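Local coordinates for dipeptidase (Streptococcus thermophilus, PDB 3PEB), which probably acts as a manganese-dependent peptidase of the M24B family, the crystallised piece being its N-terminal creatinase/prolidase domain, at residues S94-D105 with V118-T127. Residues are numbered along the deposited sequence; the frame is centred on the assembly and turned at random. Where two conformers were deposited one is given.
With NA (sodium ion), chain M; EDO (1,2-ethanediol), chain J.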
loop_
_atom_site.group_PDB
_atom_site.type_symbol
_atom_site.label_atom_id
_atom_site.label_comp_id
_atom_site.label_asym_id
_atom_site.label_seq_id
_atom_site.Cartn_x
_atom_site.Cartn_y
_atom_site.Cartn_z
ATOM N N SER A 94 5.959 -6.653 -9.305
ATOM C CA SER A 94 7.149 -5.891 -9.083
ATOM C C SER A 94 7.401 -5.697 -7.583
ATOM O O SER A 94 6.651 -4.995 -6.914
ATOM C CB SER A 94 7.027 -4.551 -9.760
ATOM O OG SER A 94 8.187 -3.789 -9.526
ATOM N N THR A 95 8.480 -6.299 -7.097
ATOM C CA THR A 95 8.902 -6.117 -5.714
ATOM C C THR A 95 10.363 -5.671 -5.590
ATOM O O THR A 95 10.859 -5.545 -4.490
ATOM C CB THR A 95 8.678 -7.400 -4.920
ATOM O OG1 THR A 95 9.433 -8.462 -5.510
ATOM C CG2 THR A 95 7.179 -7.769 -4.890
ATOM N N ASP A 96 11.040 -5.435 -6.711
ATOM C CA ASP A 96 12.390 -4.878 -6.695
ATOM C C ASP A 96 12.312 -3.420 -7.130
ATOM O O ASP A 96 12.224 -3.102 -8.325
ATOM C CB ASP A 96 13.328 -5.669 -7.604
ATOM C CG ASP A 96 13.618 -7.055 -7.065
ATOM O OD1 ASP A 96 14.789 -7.328 -6.720
ATOM O OD2 ASP A 96 12.671 -7.866 -6.975
ATOM N N ILE A 97 12.299 -2.534 -6.141
ATOM C CA ILE A 97 12.102 -1.109 -6.354
ATOM C C ILE A 97 13.151 -0.433 -5.514
ATOM O O ILE A 97 13.135 -0.582 -4.301
ATOM C CB ILE A 97 10.702 -0.684 -5.904
ATOM C CG1 ILE A 97 9.629 -1.431 -6.701
ATOM C CG2 ILE A 97 10.484 0.821 -6.036
ATOM C CD1 ILE A 97 8.569 -1.912 -5.842
ATOM N N PRO A 98 14.069 0.313 -6.141
ATOM C CA PRO A 98 15.165 0.885 -5.374
ATOM C C PRO A 98 14.792 1.777 -4.191
ATOM O O PRO A 98 15.432 1.692 -3.145
ATOM C CB PRO A 98 15.942 1.674 -6.415
ATOM C CG PRO A 98 15.715 0.933 -7.677
ATOM C CD PRO A 98 14.299 0.432 -7.594
ATOM N N ILE A 99 13.787 2.633 -4.353
ATOM C CA ILE A 99 13.337 3.499 -3.276
ATOM C C ILE A 99 11.836 3.341 -3.082
ATOM O O ILE A 99 11.047 3.521 -4.033
ATOM C CB ILE A 99 13.670 4.974 -3.550
ATOM C CG1 ILE A 99 15.175 5.166 -3.785
ATOM C CG2 ILE A 99 13.165 5.835 -2.401
ATOM C CD1 ILE A 99 15.574 6.541 -4.252
ATOM N N ILE A 100 11.437 2.977 -1.862
ATOM C CA ILE A 100 10.043 2.734 -1.544
ATOM C C ILE A 100 9.609 3.664 -0.433
ATOM O O ILE A 100 10.292 3.752 0.598
ATOM C CB ILE A 100 9.824 1.280 -1.106
ATOM C CG1 ILE A 100 10.241 0.326 -2.226
ATOM C CG2 ILE A 100 8.362 1.027 -0.683
ATOM C CD1 ILE A 100 10.263 -1.128 -1.822
ATOM N N TYR A 101 8.471 4.345 -0.617
ATOM C CA TYR A 101 7.942 5.216 0.424
ATOM C C TYR A 101 6.907 4.461 1.266
ATOM O O TYR A 101 6.087 3.746 0.731
ATOM C CB TYR A 101 7.348 6.512 -0.149
ATOM C CG TYR A 101 8.409 7.568 -0.337
ATOM C CD1 TYR A 101 9.220 7.566 -1.466
ATOM C CD2 TYR A 101 8.640 8.532 0.647
ATOM C CE1 TYR A 101 10.224 8.508 -1.619
ATOM C CE2 TYR A 101 9.627 9.476 0.508
ATOM C CZ TYR A 101 10.423 9.465 -0.634
ATOM O OH TYR A 101 11.412 10.389 -0.769
ATOM N N ALA A 102 6.948 4.656 2.582
ATOM C CA ALA A 102 5.997 4.024 3.493
ATOM C C ALA A 102 5.714 4.959 4.659
ATOM O O ALA A 102 6.455 5.925 4.902
ATOM C CB ALA A 102 6.521 2.645 3.980
ATOM N N GLU A 103 4.613 4.712 5.363
ATOM C CA GLU A 103 4.188 5.637 6.405
ATOM C C GLU A 103 4.826 5.240 7.741
ATOM O O GLU A 103 4.277 4.407 8.452
ATOM C CB GLU A 103 2.673 5.641 6.543
ATOM C CG GLU A 103 1.927 6.075 5.274
ATOM C CD GLU A 103 0.434 5.997 5.450
ATOM O OE1 GLU A 103 -0.107 4.886 5.219
ATOM O OE2 GLU A 103 -0.190 7.025 5.854
ATOM N N PHE A 104 5.938 5.875 8.077
ATOM C CA PHE A 104 6.739 5.471 9.247
ATOM C C PHE A 104 6.039 5.744 10.570
ATOM O O PHE A 104 6.358 5.090 11.555
ATOM C CB PHE A 104 8.095 6.162 9.268
ATOM C CG PHE A 104 9.107 5.637 8.250
ATOM C CD1 PHE A 104 8.780 4.708 7.267
ATOM C CD2 PHE A 104 10.416 6.117 8.297
ATOM C CE1 PHE A 104 9.749 4.275 6.358
ATOM C CE2 PHE A 104 11.365 5.695 7.397
ATOM C CZ PHE A 104 11.032 4.795 6.413
ATOM N N ASP A 105 5.112 6.706 10.618
ATOM C CA ASP A 105 4.375 6.959 11.845
ATOM C C ASP A 105 3.300 5.895 12.074
ATOM O O ASP A 105 2.839 5.724 13.197
ATOM C CB ASP A 105 3.734 8.367 11.862
ATOM C CG ASP A 105 4.716 9.490 12.176
ATOM O OD1 ASP A 105 5.961 9.307 12.184
ATOM O OD2 ASP A 105 4.218 10.616 12.408
ATOM N N VAL A 118 9.605 -9.017 1.622
ATOM C CA VAL A 118 8.992 -9.005 0.285
ATOM C C VAL A 118 9.798 -8.107 -0.669
ATOM O O VAL A 118 10.117 -8.494 -1.797
ATOM C CB VAL A 118 7.534 -8.530 0.386
ATOM C CG1 VAL A 118 6.858 -8.409 -1.010
ATOM C CG2 VAL A 118 6.699 -9.471 1.277
ATOM N N PHE A 119 10.107 -6.894 -0.219
ATOM C CA PHE A 119 10.678 -5.857 -1.069
ATOM C C PHE A 119 12.152 -5.692 -0.897
ATOM O O PHE A 119 12.638 -5.589 0.228
ATOM C CB PHE A 119 9.992 -4.516 -0.808
ATOM C CG PHE A 119 8.552 -4.511 -1.204
ATOM C CD1 PHE A 119 8.178 -4.305 -2.532
ATOM C CD2 PHE A 119 7.568 -4.797 -0.280
ATOM C CE1 PHE A 119 6.863 -4.334 -2.891
ATOM C CE2 PHE A 119 6.230 -4.836 -0.641
ATOM C CZ PHE A 119 5.867 -4.612 -1.943
ATOM N N GLU A 120 12.837 -5.676 -2.033
ATOM C CA GLU A 120 14.243 -5.346 -2.115
ATOM C C GLU A 120 14.307 -3.862 -2.453
ATOM O O GLU A 120 13.908 -3.442 -3.573
ATOM C CB GLU A 120 14.920 -6.159 -3.226
ATOM C CG GLU A 120 16.429 -5.900 -3.387
ATOM C CD GLU A 120 17.284 -6.568 -2.311
ATOM O OE1 GLU A 120 16.737 -7.275 -1.424
ATOM O OE2 GLU A 120 18.520 -6.383 -2.368
ATOM N N GLY A 121 14.751 -3.078 -1.483
ATOM C CA GLY A 121 15.013 -1.666 -1.682
ATOM C C GLY A 121 15.070 -0.888 -0.384
ATOM O O GLY A 121 14.900 -1.448 0.706
ATOM N N ARG A 122 15.296 0.409 -0.530
ATOM C CA ARG A 122 15.476 1.338 0.560
ATOM C C ARG A 122 14.159 2.028 0.853
ATOM O O ARG A 122 13.490 2.526 -0.068
ATOM C CB ARG A 122 16.506 2.404 0.155
ATOM C CG ARG A 122 16.757 3.410 1.251
ATOM C CD ARG A 122 17.934 4.306 0.950
ATOM N NE ARG A 122 17.531 5.499 0.206
ATOM C CZ ARG A 122 17.887 5.785 -1.042
ATOM N NH1 ARG A 122 18.665 4.966 -1.747
ATOM N NH2 ARG A 122 17.464 6.918 -1.593
ATOM N N PHE A 123 13.798 2.094 2.128
ATOM C CA PHE A 123 12.558 2.721 2.512
ATOM C C PHE A 123 12.775 4.160 2.989
ATOM O O PHE A 123 13.735 4.474 3.716
ATOM C CB PHE A 123 11.857 1.919 3.605
ATOM C CG PHE A 123 11.192 0.661 3.118
ATOM C CD1 PHE A 123 11.929 -0.482 2.855
ATOM C CD2 PHE A 123 9.819 0.610 2.998
ATOM C CE1 PHE A 123 11.294 -1.655 2.433
ATOM C CE2 PHE A 123 9.168 -0.564 2.577
ATOM C CZ PHE A 123 9.911 -1.682 2.286
ATOM N N GLU A 124 11.839 5.013 2.605
ATOM C CA GLU A 124 11.803 6.419 2.979
ATOM C C GLU A 124 10.421 6.738 3.507
ATOM O O GLU A 124 9.477 6.006 3.243
ATOM C CB GLU A 124 12.095 7.323 1.783
ATOM C CG GLU A 124 13.510 7.187 1.191
ATOM C CD GLU A 124 14.616 7.717 2.091
ATOM O OE1 GLU A 124 14.320 8.417 3.092
ATOM O OE2 GLU A 124 15.800 7.426 1.788
ATOM N N ASN A 125 10.315 7.833 4.257
ATOM C CA ASN A 125 9.101 8.173 5.004
ATOM C C ASN A 125 8.094 9.025 4.189
ATOM O O ASN A 125 8.404 10.126 3.786
ATOM C CB ASN A 125 9.481 8.949 6.254
ATOM C CG ASN A 125 8.350 9.090 7.234
ATOM O OD1 ASN A 125 7.279 8.491 7.074
ATOM N ND2 ASN A 125 8.609 9.848 8.320
ATOM N N LEU A 126 6.907 8.473 3.986
ATOM C CA LEU A 126 5.777 9.102 3.287
ATOM C C LEU A 126 4.909 9.947 4.193
ATOM O O LEU A 126 4.097 10.744 3.707
ATOM C CB LEU A 126 4.888 8.015 2.689
ATOM C CG LEU A 126 3.804 8.430 1.674
ATOM C CD1 LEU A 126 4.442 9.067 0.422
ATOM C CD2 LEU A 126 2.987 7.191 1.323
ATOM N N THR A 127 5.045 9.790 5.514
ATOM C CA THR A 127 4.104 10.417 6.425
ATOM C C THR A 127 4.046 11.947 6.289
ATOM O O THR A 127 2.953 12.531 6.299
ATOM C CB THR A 127 4.351 9.965 7.914
ATOM O OG1 THR A 127 3.910 8.609 8.082
ATOM C CG2 THR A 127 3.553 10.869 8.870
HETATM NA NA NA M . 14.284 -6.127 1.769
HETATM C C1 EDO J . 16.144 0.608 5.366
HETATM O O1 EDO J . 15.429 1.006 4.194
HETATM C C2 EDO J . 16.581 -0.841 5.181
HETATM O O2 EDO J . 16.062 -1.363 3.942
HETATM O O HOH W 1 12.065 -8.502 -4.127
HETATM O O HOH W 2 1.067 8.814 7.451
HETATM O O HOH W 3 7.034 10.994 10.337
HETATM O O HOH W 4 14.623 -8.254 0.408
HETATM O O HOH W 5 14.056 -3.768 2.275
HETATM O O HOH W 6 15.799 -6.927 3.370
#
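In the beta-alpha-beta unit formed by strand 96-102, helix 109-118 and strand 122-125, Ile-100 and Phe-123 are paired in parallel register at the edge of the mixed sheet. Their side chains run side by side, CB of Ile-100 sitting over one face of the Phe-123 ring toward its rim, 4.3 Å from the centroid, while Ala-102 CB meets the ring's edge. Ile-100 CD1 reaches back to Phe-119 CB (3.5 Å). Backbone bonds alternate along the pair, from Glu-120 N to Thr-95 O as far as Leu-126 N to Ala-102 O. Between Asp-96 and Ile-99 the register slips by one residue, a beta bulge at which Gly-121 CA makes a CA-H...O contact with Ile-97 O (3.4 Å).

The other face of the sheet carries Ile-99, Tyr-101, Arg-122 and Glu-124. CB of Glu-124 lies over the Tyr-101 ring, 3.7 Å from its centroid, and the Arg-122 guanidinium lies with one face against Ile-99 CG1. A bend at chi3 (89°) turns the group so that Arg-122 NE, with the acceptor in the guanidinium plane, donates to the anti lone pair of Glu-124 OE2, a salt bridge of 3.0 Å. Helix 6-16, of the same creatinase/prolidase N-terminal domain, adjoins this face, Phe-13 meeting Tyr-101 edge-to-face.

Where helix 127-133 begins, Asn-125 OD1 accepts Phe-104 N (3.1 Å) and, as a capping bond, Thr-127 N (3.0 Å) from opposite faces of the amide plane, which fixes its rotation; CB of Asn-125 makes a CH-pi contact over one face of the Phe-104 ring. At the far end Phe-119 O binds a sodium ion together with Gln-116 O and three waters.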